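Local coordinates for salivary nitrophorin (Cimex lectularius, PDB 2IMQ), which carries nitric oxide on a heme b group and delivers the gas to the victim during feeding, causing vasodilation, at residues A[190-195]-A[216-221]; A[173-178]-A[238-243]; A[222-227]-A[268-273]; A[256-261]-A[277-282]. All blocks are in the same frame, centred on the assembly; numbering follows the deposited sequence.

Interaction 1: residues A[190-195]-A[216-221]; sequences NNIDGL and PQVTFK
N190 OD1 is gripped twice: K221 NZ donates to it over 2.9 Å, and a water reaching back to T219 O donates over 2.7 Å. With CG anti to the backbone N (chi1 -159°), the amide of N190 lies across the lysine chain at roughly a right angle, and the ammonium comes in 28° out of the carbonyl plane. The same ammonium also bonds V187 O, in the last turn of helix 180-188. N190 has a positive phi, which asparagine tolerates well, and ends that helix in a Schellman motif. N191 then caps helix 192-196, its OD1 accepting from G194 N. A second water links N190 ND2 to T219 O, so both ends of the amide reach the loop through solvent. I192, buried and branched, turns three carbons onto the loop: CG2 meets V218 O at 3.3 Å and V218 CG1 at 4.1 Å, while CD1 lies 4.0 Å from K221 CG. The loop 216-221 packs on the first turn of one helix and the end of another in this endonuclease/exonuclease/phosphatase fold. The lysine's partners, N190 OD1 and V187 O, are neutral oxygens, making this a polar bond and not a salt bridge, and waters complete it at the exposed margin.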
# COMPACT_ATOMS: atom_id res chain seq x y z
N ASN A 190 -18.06 -5.10 -16.79
CA ASN A 190 -17.42 -3.90 -16.26
C ASN A 190 -18.24 -3.21 -15.20
O ASN A 190 -18.21 -1.96 -15.08
CB ASN A 190 -17.00 -2.86 -17.33
CG ASN A 190 -15.93 -1.94 -16.82
OD1 ASN A 190 -15.00 -2.41 -16.12
ND2 ASN A 190 -16.06 -0.62 -17.06
N ASN A 191 -19.00 -3.97 -14.41
CA ASN A 191 -19.79 -3.33 -13.37
C ASN A 191 -18.99 -3.34 -12.07
O ASN A 191 -19.21 -4.12 -11.16
CB ASN A 191 -21.14 -4.04 -13.20
CG ASN A 191 -22.06 -3.29 -12.30
OD1 ASN A 191 -21.69 -2.29 -11.68
ND2 ASN A 191 -23.31 -3.82 -12.17
N ILE A 192 -18.04 -2.43 -12.05
CA ILE A 192 -17.09 -2.33 -10.94
C ILE A 192 -17.79 -1.94 -9.67
O ILE A 192 -17.60 -2.57 -8.64
CB ILE A 192 -15.99 -1.28 -11.30
CG1 ILE A 192 -15.25 -1.70 -12.55
CG2 ILE A 192 -15.03 -1.09 -10.16
CD1 ILE A 192 -14.61 -3.06 -12.60
N ASP A 193 -18.66 -0.94 -9.71
CA ASP A 193 -19.34 -0.50 -8.52
C ASP A 193 -20.31 -1.58 -8.02
O ASP A 193 -20.51 -1.74 -6.82
CB ASP A 193 -20.09 0.80 -8.77
CG ASP A 193 -19.23 1.96 -9.01
OD1 ASP A 193 -18.02 1.92 -8.70
OD2 ASP A 193 -19.71 3.01 -9.53
N GLY A 194 -20.87 -2.35 -8.94
CA GLY A 194 -21.76 -3.43 -8.57
C GLY A 194 -21.01 -4.51 -7.85
O GLY A 194 -21.51 -5.08 -6.86
N LEU A 195 -19.82 -4.83 -8.29
CA LEU A 195 -19.00 -5.84 -7.63
C LEU A 195 -18.45 -5.31 -6.29
O LEU A 195 -18.39 -6.03 -5.28
CB LEU A 195 -17.90 -6.35 -8.55
CG LEU A 195 -17.07 -7.53 -8.00
CD1 LEU A 195 -17.96 -8.66 -7.64
CD2 LEU A 195 -16.04 -7.91 -8.95
N PRO A 216 -9.67 5.95 -2.72
CA PRO A 216 -10.05 6.61 -3.97
C PRO A 216 -11.03 5.74 -4.75
O PRO A 216 -11.10 4.52 -4.55
CB PRO A 216 -8.74 6.69 -4.73
CG PRO A 216 -7.71 6.66 -3.70
CD PRO A 216 -8.24 5.61 -2.67
N GLN A 217 -11.82 6.37 -5.64
CA GLN A 217 -12.71 5.58 -6.49
C GLN A 217 -11.96 4.53 -7.31
O GLN A 217 -10.96 4.79 -7.94
CB GLN A 217 -13.49 6.46 -7.48
CG GLN A 217 -14.36 5.66 -8.42
CD GLN A 217 -15.14 6.42 -9.46
OE1 GLN A 217 -16.09 5.83 -10.04
NE2 GLN A 217 -14.76 7.68 -9.74
N VAL A 218 -12.49 3.32 -7.26
CA VAL A 218 -11.93 2.20 -7.98
C VAL A 218 -12.66 2.07 -9.32
O VAL A 218 -13.84 1.91 -9.36
CB VAL A 218 -12.13 0.89 -7.19
CG1 VAL A 218 -11.70 -0.29 -7.98
CG2 VAL A 218 -11.34 0.96 -5.86
N THR A 219 -11.89 2.10 -10.39
CA THR A 219 -12.42 1.91 -11.74
C THR A 219 -11.82 0.73 -12.46
O THR A 219 -12.18 0.48 -13.60
CB THR A 219 -12.20 3.18 -12.60
OG1 THR A 219 -10.80 3.39 -12.77
CG2 THR A 219 -12.71 4.35 -11.90
N PHE A 220 -10.87 0.04 -11.84
CA PHE A 220 -10.17 -1.06 -12.40
C PHE A 220 -10.77 -2.36 -11.88
O PHE A 220 -11.33 -2.46 -10.79
CB PHE A 220 -8.68 -0.97 -12.11
CG PHE A 220 -8.30 -0.73 -10.65
CD1 PHE A 220 -7.96 -1.77 -9.82
CD2 PHE A 220 -8.24 0.55 -10.16
CE1 PHE A 220 -7.59 -1.53 -8.51
CE2 PHE A 220 -7.89 0.79 -8.87
CZ PHE A 220 -7.55 -0.28 -8.05
N LYS A 221 -10.55 -3.40 -12.68
CA LYS A 221 -11.02 -4.71 -12.38
C LYS A 221 -10.22 -5.31 -11.22
O LYS A 221 -9.15 -4.82 -10.89
CB LYS A 221 -10.94 -5.64 -13.58
CG LYS A 221 -11.87 -5.14 -14.65
CD LYS A 221 -11.70 -5.91 -15.90
CE LYS A 221 -12.60 -5.33 -16.99
NZ LYS A 221 -14.01 -5.13 -16.62
O HOH W 1 -12.48 -1.48 -15.58
O HOH W 2 -14.29 1.24 -15.23
O HOH W 3 -16.03 2.94 -10.40

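Interaction 2: residues A[173-178]-A[238-243]; sequences NVRVET and TPSWTD
V176 N donates to S240 OG over 3.0 Å, nearly straight at 165°, where two irregular segments of the DNase I-like fold run side by side in almost opposite directions without forming a sheet. A serine suits this place because its hydroxyl does double duty: it accepts from V176 N and passes its own proton to T238 O. Further along, T238 OG1 donates to T178 O over 2.9 Å, while the methyl CG2 of T238 packs 3.9 Å from V176 CG1. V176, a compact branched residue, fills the ground between these bonds; its CG2 touches CE3 of the W241 indole at 3.7 Å. P239 O, which V176 covers, is a buried carbonyl without a polar partner in the model. W241 is positioned from outside by its NE1 bond to F220 O and by L195 of helix 192-196. R175 folds back at chi2 (-70°), bringing its guanidinium onto T242, whose hydroxyl bonds H271. D171 forms a salt bridge with R175 NH1, which also donates to V174 O within the guanidinium plane. T242 CG2 sits over the middle of one guanidinium face, 3.5 Å from R175 CZ, and N173 OD1 lies against the opposite face.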
# COMPACT_ATOMS: atom_id res chain seq x y z
N ASN A 173 -6.33 -7.74 3.37
CA ASN A 173 -7.05 -8.99 3.58
C ASN A 173 -8.53 -8.81 3.50
O ASN A 173 -9.31 -9.53 4.07
CB ASN A 173 -6.63 -9.77 4.85
CG ASN A 173 -6.82 -11.23 4.65
OD1 ASN A 173 -6.64 -11.73 3.53
ND2 ASN A 173 -7.19 -11.92 5.72
N VAL A 174 -8.93 -7.80 2.75
CA VAL A 174 -10.32 -7.49 2.37
C VAL A 174 -10.59 -8.17 1.00
O VAL A 174 -9.81 -7.97 0.08
CB VAL A 174 -10.54 -5.96 2.28
CG1 VAL A 174 -11.83 -5.65 1.63
CG2 VAL A 174 -10.48 -5.36 3.67
N ARG A 175 -11.70 -8.87 0.92
CA ARG A 175 -12.03 -9.61 -0.30
C ARG A 175 -13.47 -9.31 -0.73
O ARG A 175 -14.18 -8.59 -0.06
CB ARG A 175 -11.81 -11.10 -0.11
CG ARG A 175 -10.37 -11.47 0.31
CD ARG A 175 -9.43 -11.26 -0.85
NE ARG A 175 -8.06 -11.69 -0.63
CZ ARG A 175 -7.08 -10.89 -0.23
NH1 ARG A 175 -7.32 -9.61 0.06
NH2 ARG A 175 -5.87 -11.36 -0.11
N VAL A 176 -13.84 -9.86 -1.88
CA VAL A 176 -15.18 -9.72 -2.39
C VAL A 176 -15.98 -10.92 -1.93
O VAL A 176 -15.66 -12.05 -2.29
CB VAL A 176 -15.11 -9.61 -3.92
CG1 VAL A 176 -16.47 -9.78 -4.58
CG2 VAL A 176 -14.52 -8.25 -4.37
N GLU A 177 -17.02 -10.66 -1.17
CA GLU A 177 -17.82 -11.68 -0.55
C GLU A 177 -19.04 -12.01 -1.43
O GLU A 177 -20.17 -11.67 -1.11
CB GLU A 177 -18.22 -11.22 0.84
CG GLU A 177 -18.74 -12.35 1.70
CD GLU A 177 -18.94 -12.02 3.14
OE1 GLU A 177 -18.23 -11.14 3.67
OE2 GLU A 177 -19.81 -12.71 3.75
N THR A 178 -18.79 -12.71 -2.51
CA THR A 178 -19.81 -13.35 -3.32
C THR A 178 -19.16 -14.51 -4.02
O THR A 178 -17.96 -14.77 -3.90
CB THR A 178 -20.44 -12.36 -4.30
OG1 THR A 178 -21.60 -12.93 -4.92
CG2 THR A 178 -19.52 -11.91 -5.40
N THR A 238 -12.73 -16.07 -5.69
CA THR A 238 -13.55 -14.96 -6.18
C THR A 238 -12.67 -13.77 -6.47
O THR A 238 -11.91 -13.31 -5.61
CB THR A 238 -14.60 -14.57 -5.14
OG1 THR A 238 -15.46 -15.71 -4.97
CG2 THR A 238 -15.44 -13.40 -5.60
N PRO A 239 -12.71 -13.23 -7.67
CA PRO A 239 -11.95 -12.04 -8.00
C PRO A 239 -12.17 -10.95 -6.96
O PRO A 239 -13.30 -10.62 -6.59
CB PRO A 239 -12.52 -11.62 -9.38
CG PRO A 239 -12.92 -12.92 -10.03
CD PRO A 239 -13.45 -13.74 -8.84
N SER A 240 -11.06 -10.35 -6.52
CA SER A 240 -11.07 -9.39 -5.44
C SER A 240 -10.04 -8.30 -5.65
O SER A 240 -9.09 -8.49 -6.41
CB SER A 240 -10.77 -10.07 -4.08
OG SER A 240 -11.75 -10.98 -3.73
N TRP A 241 -10.24 -7.21 -4.90
CA TRP A 241 -9.29 -6.11 -4.81
C TRP A 241 -8.44 -6.34 -3.57
O TRP A 241 -8.90 -6.15 -2.44
CB TRP A 241 -10.03 -4.81 -4.77
CG TRP A 241 -10.63 -4.45 -6.10
CD1 TRP A 241 -10.02 -3.87 -7.15
CD2 TRP A 241 -12.00 -4.63 -6.48
NE1 TRP A 241 -10.92 -3.72 -8.18
CE2 TRP A 241 -12.14 -4.15 -7.78
CE3 TRP A 241 -13.12 -5.19 -5.85
CZ2 TRP A 241 -13.35 -4.16 -8.43
CZ3 TRP A 241 -14.33 -5.20 -6.52
CH2 TRP A 241 -14.41 -4.69 -7.81
N THR A 242 -7.22 -6.76 -3.81
CA THR A 242 -6.33 -7.15 -2.72
C THR A 242 -5.48 -5.99 -2.23
O THR A 242 -5.71 -5.44 -1.15
CB THR A 242 -5.57 -8.38 -3.11
OG1 THR A 242 -4.87 -8.12 -4.31
CG2 THR A 242 -6.50 -9.50 -3.36
N ASP A 243 -4.60 -5.50 -3.08
CA ASP A 243 -3.81 -4.28 -2.75
C ASP A 243 -4.72 -3.05 -2.79
O ASP A 243 -5.43 -2.85 -3.78
CB ASP A 243 -2.68 -4.12 -3.75
CG ASP A 243 -1.57 -5.11 -3.44
OD1 ASP A 243 -0.79 -4.81 -2.47
OD2 ASP A 243 -1.41 -6.21 -4.03
O HOH W 4 -7.60 -6.27 0.58

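Interaction 3: residues A[222-227]-A[268-273]; sequences PTYKFK and QTEHRP
The Y224 and H271 rings form an offset stack, their centroids 4.4 Å apart and their planes inclined by 25°. The two side chains run alongside each other in the same direction, and Y224 CD1 comes over the rim of one imidazole face. Y224 CG stands anti to the backbone N (chi1 169°), which lays the ring beside the histidine; K225 CB covers the middle of one phenol ring face. A bond from ND1 to T242 helps fix the rotation of the imidazole.

A second flat pair involves F226 and R272, whose chains meet at about a right angle. The guanidinium lies on the phenyl ring with 16° between planes, and R272 CZ stands 4.1 Å from the centroid of the F226 ring, an off-centre cation-pi contact. Bends at chi2 and chi3 fold R272 over the ring while its N-H groups bond at the edge: R272 NH2 donates to T269 O over 3.0 Å, and NH1 bonds T230 O. Arginine suits the site because one face can stack while an N-H bonds T269 O in the guanidinium plane. Y233 also stacks on F226.

Both segments are irregular loops of the endonuclease/exonuclease/phosphatase fold, 268-273 leading into strand 274-281, and a cis peptide precedes K225. Backbone bonds join them at two points: R272 N to T223 O, 3.0 Å, and F226 N to E270 O, 2.9 Å. Between these, H271 CA makes a CA-H...O contact with T223 O. A water accepts from T223 OG1 and donates to R272 O over 2.6 Å.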
# COMPACT_ATOMS: atom_id res chain seq x y z
N PRO A 222 -10.80 -6.29 -10.54
CA PRO A 222 -10.10 -6.93 -9.45
C PRO A 222 -8.68 -7.27 -9.81
O PRO A 222 -8.40 -7.71 -10.92
CB PRO A 222 -10.94 -8.17 -9.21
CG PRO A 222 -12.34 -7.67 -9.51
CD PRO A 222 -12.15 -6.83 -10.72
N THR A 223 -7.80 -7.18 -8.83
CA THR A 223 -6.36 -7.37 -9.05
C THR A 223 -5.87 -8.78 -8.67
O THR A 223 -4.67 -9.07 -8.75
CB THR A 223 -5.59 -6.35 -8.24
OG1 THR A 223 -5.91 -6.47 -6.84
CG2 THR A 223 -5.89 -4.94 -8.71
N TYR A 224 -6.78 -9.67 -8.34
CA TYR A 224 -6.53 -10.99 -7.90
C TYR A 224 -7.78 -11.82 -8.21
O TYR A 224 -8.87 -11.28 -8.24
CB TYR A 224 -6.25 -10.97 -6.39
CG TYR A 224 -6.20 -12.22 -5.64
CD1 TYR A 224 -5.02 -12.94 -5.51
CD2 TYR A 224 -7.34 -12.70 -5.03
CE1 TYR A 224 -4.98 -14.10 -4.75
CE2 TYR A 224 -7.29 -13.81 -4.21
CZ TYR A 224 -6.11 -14.54 -4.11
OH TYR A 224 -6.03 -15.70 -3.37
N LYS A 225 -7.66 -13.10 -8.45
CA LYS A 225 -6.45 -13.87 -8.59
C LYS A 225 -6.25 -14.22 -10.05
O LYS A 225 -7.17 -14.77 -10.66
CB LYS A 225 -6.60 -15.16 -7.77
CG LYS A 225 -5.43 -16.14 -7.79
CD LYS A 225 -5.83 -17.36 -6.99
CE LYS A 225 -4.79 -18.42 -6.91
NZ LYS A 225 -5.31 -19.65 -6.17
N PHE A 226 -5.08 -13.92 -10.57
CA PHE A 226 -4.74 -14.15 -11.96
C PHE A 226 -3.89 -15.39 -12.11
O PHE A 226 -3.12 -15.79 -11.22
CB PHE A 226 -4.00 -12.97 -12.54
CG PHE A 226 -4.86 -11.78 -12.76
CD1 PHE A 226 -4.93 -10.76 -11.81
CD2 PHE A 226 -5.67 -11.71 -13.88
CE1 PHE A 226 -5.75 -9.69 -12.03
CE2 PHE A 226 -6.49 -10.64 -14.11
CZ PHE A 226 -6.55 -9.64 -13.17
N LYS A 227 -4.00 -16.01 -13.27
CA LYS A 227 -3.02 -17.03 -13.64
C LYS A 227 -1.76 -16.25 -14.03
O LYS A 227 -1.86 -15.33 -14.82
CB LYS A 227 -3.56 -17.89 -14.77
CG LYS A 227 -4.86 -18.58 -14.46
CD LYS A 227 -5.39 -19.34 -15.65
CE LYS A 227 -6.58 -20.17 -15.23
NZ LYS A 227 -6.16 -21.18 -14.23
N GLN A 268 3.61 -10.83 -13.40
CA GLN A 268 4.48 -11.90 -12.94
C GLN A 268 3.82 -12.73 -11.87
O GLN A 268 4.24 -13.86 -11.58
CB GLN A 268 5.78 -11.34 -12.35
CG GLN A 268 6.61 -10.52 -13.32
CD GLN A 268 6.51 -9.04 -13.08
OE1 GLN A 268 7.50 -8.38 -12.84
NE2 GLN A 268 5.33 -8.53 -13.14
N THR A 269 2.79 -12.18 -11.21
CA THR A 269 2.20 -12.96 -10.15
C THR A 269 0.66 -12.92 -10.17
O THR A 269 0.07 -12.39 -11.06
CB THR A 269 2.79 -12.54 -8.81
OG1 THR A 269 2.65 -13.59 -7.86
CG2 THR A 269 2.06 -11.37 -8.16
N GLU A 270 0.09 -13.56 -9.18
CA GLU A 270 -1.34 -13.70 -9.07
C GLU A 270 -2.09 -12.39 -8.70
O GLU A 270 -3.30 -12.31 -8.90
CB GLU A 270 -1.65 -14.67 -7.94
CG GLU A 270 -1.12 -16.07 -7.96
CD GLU A 270 -1.63 -16.75 -6.69
OE1 GLU A 270 -1.65 -16.10 -5.59
OE2 GLU A 270 -2.06 -17.89 -6.79
N HIS A 271 -1.38 -11.45 -8.10
CA HIS A 271 -1.92 -10.12 -7.80
C HIS A 271 -1.23 -9.11 -8.70
O HIS A 271 -0.03 -9.22 -9.00
CB HIS A 271 -1.55 -9.69 -6.40
CG HIS A 271 -2.04 -10.55 -5.31
ND1 HIS A 271 -3.09 -10.19 -4.48
CD2 HIS A 271 -1.54 -11.70 -4.81
CE1 HIS A 271 -3.23 -11.11 -3.55
NE2 HIS A 271 -2.30 -12.04 -3.73
N ARG A 272 -1.91 -8.04 -9.02
CA ARG A 272 -1.33 -6.93 -9.76
C ARG A 272 -1.06 -5.79 -8.80
O ARG A 272 -1.89 -5.47 -7.94
CB ARG A 272 -2.28 -6.47 -10.85
CG ARG A 272 -2.70 -7.58 -11.82
CD ARG A 272 -1.54 -8.05 -12.65
NE ARG A 272 -1.30 -9.51 -12.70
CZ ARG A 272 -1.68 -10.32 -13.67
NH1 ARG A 272 -2.41 -9.89 -14.70
NH2 ARG A 272 -1.32 -11.60 -13.62
N PRO A 273 0.06 -5.08 -8.99
CA PRO A 273 0.37 -3.92 -8.15
C PRO A 273 -0.62 -2.82 -8.33
O PRO A 273 -1.22 -2.67 -9.42
CB PRO A 273 1.77 -3.49 -8.60
CG PRO A 273 2.12 -4.30 -9.73
CD PRO A 273 1.11 -5.31 -9.99
O HOH W 5 -3.22 -6.62 -6.00

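Interaction 4: residues A[256-261]-A[277-282]; sequences QPLSYN and KFRVTL
Q256 to S259 and K277 to R279 pair as antiparallel strands, their axes approaching to 4.3 Å with a classic beta bulge where L258 and S259 both face K277. Q256 and R279 form a hydrogen-bonded pair, each N donating to the other's O over 2.8 Å. P257 and F278 make the next, non-hydrogen-bonded pair, a position where proline's missing N-H costs no bond to the partner strand. At the bulge K277 O accepts from L258 N over 2.7 Å and from S259 N through a weak 3.4 Å bond, while K277 N donates to S259 O.

The extra residue shifts the register by one and turns L258 toward the partner strand. L258 CD2 lies over the centre of the R279 guanidinium, 3.8 Å from CZ, the two chains meeting at about a right angle; a leucine methyl can cover the flat face while the N-H edges point elsewhere. R279 reaches it through a bend at chi3 (-59°) after an extended start. S259 and K277 share a face: the lysine's methylene chain runs past the serine, K277 CD to S259 OG 3.4 Å, and a water joins S259 OG to K277 NZ, whose salt bridge is with E35. On the other face P257 CB meets F278 CD2 at 4.1 Å.

These strands are the hairpin at one edge of the six-stranded mixed sheet, 255-262 being outermost. Inward, F278 and V280 continue the pairing to strand 6-17, and F278 meets F167 of the other sheet, as P257 does Y247, across the beta-sandwich interior.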
# COMPACT_ATOMS: atom_id res chain seq x y z
N GLN A 256 -6.14 14.90 -2.11
CA GLN A 256 -6.85 14.69 -3.33
C GLN A 256 -6.20 13.58 -4.14
O GLN A 256 -5.11 13.75 -4.68
CB GLN A 256 -6.84 15.98 -4.16
CG GLN A 256 -7.59 15.79 -5.47
CD GLN A 256 -9.00 15.30 -5.26
OE1 GLN A 256 -9.39 14.24 -5.80
NE2 GLN A 256 -9.78 16.03 -4.47
N PRO A 257 -6.87 12.42 -4.28
CA PRO A 257 -6.37 11.45 -5.21
C PRO A 257 -6.42 12.00 -6.65
O PRO A 257 -7.41 12.58 -7.08
CB PRO A 257 -7.33 10.26 -5.08
CG PRO A 257 -8.16 10.57 -3.95
CD PRO A 257 -8.08 11.96 -3.58
N LEU A 258 -5.35 11.79 -7.38
CA LEU A 258 -5.25 12.11 -8.79
C LEU A 258 -5.54 10.95 -9.68
O LEU A 258 -6.18 11.10 -10.73
CB LEU A 258 -3.84 12.67 -9.10
CG LEU A 258 -3.39 13.78 -8.16
CD1 LEU A 258 -1.95 14.18 -8.37
CD2 LEU A 258 -4.35 14.98 -8.26
N SER A 259 -5.08 9.77 -9.27
CA SER A 259 -5.35 8.55 -9.99
C SER A 259 -5.13 7.37 -9.05
O SER A 259 -4.42 7.48 -8.04
CB SER A 259 -4.50 8.44 -11.22
OG SER A 259 -3.15 8.29 -10.90
N TYR A 260 -5.72 6.26 -9.42
CA TYR A 260 -5.69 5.01 -8.64
C TYR A 260 -5.91 3.92 -9.64
O TYR A 260 -6.94 3.86 -10.28
CB TYR A 260 -6.80 5.06 -7.60
CG TYR A 260 -6.87 3.96 -6.59
CD1 TYR A 260 -5.71 3.41 -6.00
CD2 TYR A 260 -8.09 3.48 -6.14
CE1 TYR A 260 -5.79 2.45 -5.01
CE2 TYR A 260 -8.16 2.53 -5.13
CZ TYR A 260 -7.02 2.01 -4.57
OH TYR A 260 -7.12 1.05 -3.61
N ASN A 261 -4.90 3.12 -9.87
CA ASN A 261 -4.94 2.11 -10.89
C ASN A 261 -4.12 0.90 -10.54
O ASN A 261 -3.04 1.02 -9.98
CB ASN A 261 -4.32 2.65 -12.20
CG ASN A 261 -5.04 3.84 -12.79
OD1 ASN A 261 -5.96 3.69 -13.57
ND2 ASN A 261 -4.57 5.02 -12.48
N LYS A 277 -1.78 7.99 -6.75
CA LYS A 277 -1.13 9.28 -6.86
C LYS A 277 -2.05 10.27 -6.20
O LYS A 277 -3.25 10.31 -6.46
CB LYS A 277 -0.86 9.70 -8.33
CG LYS A 277 -0.09 8.69 -9.13
CD LYS A 277 0.13 9.15 -10.58
CE LYS A 277 0.78 8.07 -11.40
NZ LYS A 277 1.03 8.59 -12.79
N PHE A 278 -1.47 11.09 -5.32
CA PHE A 278 -2.23 12.09 -4.55
C PHE A 278 -1.57 13.43 -4.62
O PHE A 278 -0.35 13.51 -4.72
CB PHE A 278 -2.25 11.70 -3.07
CG PHE A 278 -2.78 10.32 -2.81
CD1 PHE A 278 -1.92 9.24 -2.77
CD2 PHE A 278 -4.11 10.14 -2.50
CE1 PHE A 278 -2.40 7.97 -2.48
CE2 PHE A 278 -4.58 8.82 -2.18
CZ PHE A 278 -3.70 7.78 -2.23
N ARG A 279 -2.38 14.45 -4.42
CA ARG A 279 -1.89 15.79 -4.17
C ARG A 279 -2.42 16.22 -2.80
O ARG A 279 -3.62 16.15 -2.56
CB ARG A 279 -2.39 16.72 -5.23
CG ARG A 279 -2.00 18.17 -5.09
CD ARG A 279 -2.62 19.01 -6.22
NE ARG A 279 -2.19 18.53 -7.52
CZ ARG A 279 -2.96 18.46 -8.60
NH1 ARG A 279 -4.25 18.81 -8.56
NH2 ARG A 279 -2.44 18.00 -9.74
N VAL A 280 -1.51 16.56 -1.89
CA VAL A 280 -1.88 17.03 -0.57
C VAL A 280 -1.67 18.53 -0.44
O VAL A 280 -0.73 19.07 -1.04
CB VAL A 280 -1.15 16.25 0.55
CG1 VAL A 280 -1.29 14.75 0.34
CG2 VAL A 280 0.27 16.60 0.67
N THR A 281 -2.56 19.19 0.30
CA THR A 281 -2.51 20.66 0.49
C THR A 281 -2.06 20.92 1.90
O THR A 281 -2.70 20.53 2.86
CB THR A 281 -3.88 21.27 0.19
OG1 THR A 281 -4.23 20.96 -1.16
CG2 THR A 281 -3.87 22.80 0.29
N LEU A 282 -0.90 21.54 2.05
CA LEU A 282 -0.33 21.77 3.38
C LEU A 282 -1.08 22.81 4.20
O LEU A 282 -1.04 22.79 5.44
CB LEU A 282 1.10 22.24 3.25
CG LEU A 282 2.14 21.18 2.88
CD1 LEU A 282 1.83 20.53 1.58
CD2 LEU A 282 3.57 21.76 2.85
OXT LEU A 282 -1.73 23.69 3.65
O HOH W 6 -1.88 8.65 -13.46

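How the interactions relate
Interactions 1, 2 and 3 form one cluster, with centres 11 to 16 Å apart, joined by the run from 216 to 243. Interaction 1 is nested within the chain loop closed by interaction 2, and a probable hydrogen bond of 2.9 Å from W241 NE1 to F220 O connects them. Interactions 2 and 3 cross along the chain and are tied by two more probable hydrogen bonds, T242 OG1 to H271 ND1 at 2.7 Å and S240 N to Y224 O at 2.9 Å. Interaction 4 is farther off, its centre 24 Å from those of interactions 2 and 3, but Y260 packs on F220 and V218 of interaction 1. None belongs to the heme site, although the T269 side chain is about 8 Å and that of T242 about 13 Å from the heme.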